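Local coordinates for protein terminal oxygenase component of carbazole 1,9a-dioxygenase (Sphingomonas, PDB 3GKQ) that probably serves as the terminal oxygenase that dihydroxylates carbazole, taking electrons through its Rieske [2Fe-2S] cluster to a mononuclear iron(II) centre, at residues L203-A208 with P248-H253. Residues are numbered along the deposited sequence; the frame is centred on the assembly and turned at random.
Sequences LPLGFA and PAIQGH
Leu-205 reaches across to residues 250-252 and lays its forked end against their backbone. Its CG sits 3.7 Å from Gly-252 N, and the two methyls part from there: CD1 meets the branch methyl CG2 of Ile-250 at 3.6 Å, while CD2 lies 3.7 Å from Gln-251 O. Because CG stands anti to the carbonyl carbon (chi1 -68°), the fork is carried over to the facing chain. Ile-250 answers from its own strand at a slant, with CG2 as the nearer branch and CD1 only at the edge of contact with Leu-205 CD2. An alanine in place of Leu-205 would probably cost Ile-250 CG2 its methyl contact with this chain and open a gap over the peptide between Gln-251 and Gly-252. Gly-252 has the backbone of residues 203-205 close beside it, and a side chain here would point straight into that chain.

Further along, backbone takes over. Leu-203 N donates to His-253 O at 2.8 Å, and His-253 N returns a bond to Leu-203 O at 3.0 Å, a reciprocal pair that locks these two residues together. The imidazole of His-253 swings away, CG anti to the backbone N (chi1 -177°), and its NE2 bonds Asp-197 OD1, tying the pair to helix 194-198. Leu-203 packs on His-190, a ligand of the mononuclear iron, so its side chain belongs to the second shell of that site. Tyr-86 of a neighbouring subunit packs on Ile-250.

Strands 206-209 and 247-251 are the outer strands of a three-stranded antiparallel sheet, with 236-244 between them and a classic beta bulge on each side, at Leu-205/Gly-206 facing Ile-239 and at Ala-249/Ile-250 facing Ala-242. Beyond the sheet, Leu-203 and His-253 close the two chains directly as a single antiparallel hydrogen-bonded bridge.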
loop_
_atom_site.group_PDB
_atom_site.type_symbol
_atom_site.label_atom_id
_atom_site.label_comp_id
_atom_site.label_asym_id
_atom_site.label_seq_id
_atom_site.Cartn_x
_atom_site.Cartn_y
_atom_site.Cartn_z
ATOM N N LEU A 203 -26.468 -31.109 11.695
ATOM C CA LEU A 203 -25.356 -30.257 12.104
ATOM C C LEU A 203 -25.665 -29.562 13.423
ATOM O O LEU A 203 -26.535 -28.693 13.497
ATOM C CB LEU A 203 -25.065 -29.205 11.038
ATOM C CG LEU A 203 -23.820 -28.350 11.296
ATOM C CD1 LEU A 203 -22.573 -29.218 11.138
ATOM C CD2 LEU A 203 -23.781 -27.184 10.321
ATOM N N PRO A 204 -24.952 -29.944 14.487
ATOM C CA PRO A 204 -25.168 -29.341 15.800
ATOM C C PRO A 204 -24.569 -27.938 15.872
ATOM O O PRO A 204 -23.945 -27.468 14.915
ATOM C CB PRO A 204 -24.466 -30.314 16.737
ATOM C CG PRO A 204 -23.295 -30.760 15.907
ATOM C CD PRO A 204 -23.915 -30.990 14.546
ATOM N N LEU A 205 -24.781 -27.274 17.005
ATOM C CA LEU A 205 -24.241 -25.940 17.228
ATOM C C LEU A 205 -22.794 -26.100 17.687
ATOM O O LEU A 205 -21.912 -25.357 17.259
ATOM C CB LEU A 205 -25.036 -25.205 18.315
ATOM C CG LEU A 205 -26.479 -24.800 18.000
ATOM C CD1 LEU A 205 -27.132 -24.246 19.253
ATOM C CD2 LEU A 205 -26.501 -23.770 16.884
ATOM N N GLY A 206 -22.570 -27.086 18.556
ATOM C CA GLY A 206 -21.243 -27.351 19.089
ATOM C C GLY A 206 -21.131 -28.704 19.778
ATOM O O GLY A 206 -21.822 -29.648 19.396
ATOM N N PHE A 207 -20.276 -28.791 20.802
ATOM C CA PHE A 207 -20.046 -30.043 21.530
ATOM C C PHE A 207 -19.641 -29.842 22.994
ATOM O O PHE A 207 -19.020 -28.843 23.340
ATOM C CB PHE A 207 -18.931 -30.834 20.845
ATOM C CG PHE A 207 -19.177 -31.109 19.388
ATOM C CD1 PHE A 207 -20.003 -32.157 18.990
ATOM C CD2 PHE A 207 -18.565 -30.334 18.411
ATOM C CE1 PHE A 207 -20.210 -32.434 17.631
ATOM C CE2 PHE A 207 -18.764 -30.600 17.055
ATOM C CZ PHE A 207 -19.587 -31.653 16.663
ATOM N N ALA A 208 -19.996 -30.801 23.849
ATOM C CA ALA A 208 -19.632 -30.762 25.270
ATOM C C ALA A 208 -18.653 -31.929 25.469
ATOM O O ALA A 208 -19.044 -33.011 25.908
ATOM C CB ALA A 208 -20.871 -30.948 26.146
ATOM N N PRO A 248 -34.186 -19.703 26.539
ATOM C CA PRO A 248 -34.100 -20.240 25.175
ATOM C C PRO A 248 -33.416 -19.226 24.267
ATOM O O PRO A 248 -33.798 -18.054 24.245
ATOM C CB PRO A 248 -35.565 -20.439 24.787
ATOM C CG PRO A 248 -36.237 -20.699 26.101
ATOM C CD PRO A 248 -35.586 -19.675 27.000
ATOM N N ALA A 249 -32.417 -19.664 23.511
ATOM C CA ALA A 249 -31.720 -18.737 22.635
ATOM C C ALA A 249 -31.583 -19.205 21.197
ATOM O O ALA A 249 -31.993 -18.502 20.273
ATOM C CB ALA A 249 -30.342 -18.418 23.212
ATOM N N ILE A 250 -31.027 -20.395 21.002
ATOM C CA ILE A 250 -30.824 -20.884 19.648
ATOM C C ILE A 250 -30.857 -22.412 19.544
ATOM O O ILE A 250 -30.655 -23.119 20.531
ATOM C CB ILE A 250 -29.474 -20.344 19.104
ATOM C CG1 ILE A 250 -29.340 -20.637 17.609
ATOM C CG2 ILE A 250 -28.330 -20.961 19.881
ATOM C CD1 ILE A 250 -28.159 -19.917 16.960
ATOM N N GLN A 251 -31.111 -22.906 18.338
ATOM C CA GLN A 251 -31.178 -24.340 18.082
ATOM C C GLN A 251 -30.307 -24.714 16.892
ATOM O O GLN A 251 -30.099 -23.909 15.987
ATOM C CB GLN A 251 -32.619 -24.757 17.760
ATOM C CG GLN A 251 -33.653 -24.397 18.813
ATOM C CD GLN A 251 -35.068 -24.654 18.325
ATOM O OE1 GLN A 251 -35.503 -24.082 17.326
ATOM N NE2 GLN A 251 -35.791 -25.521 19.027
ATOM N N GLY A 252 -29.825 -25.951 16.890
ATOM C CA GLY A 252 -29.013 -26.432 15.790
ATOM C C GLY A 252 -29.892 -26.898 14.639
ATOM O O GLY A 252 -31.014 -26.405 14.458
ATOM N N HIS A 253 -29.390 -27.854 13.863
ATOM C CA HIS A 253 -30.127 -28.369 12.714
ATOM C C HIS A 253 -30.081 -29.892 12.637
ATOM O O HIS A 253 -29.143 -30.471 12.082
ATOM C CB HIS A 253 -29.556 -27.754 11.428
ATOM C CG HIS A 253 -30.281 -28.156 10.180
ATOM N ND1 HIS A 253 -30.194 -29.422 9.638
ATOM C CD2 HIS A 253 -31.098 -27.451 9.360
ATOM C CE1 HIS A 253 -30.923 -29.478 8.537
ATOM N NE2 HIS A 253 -31.483 -28.296 8.347
#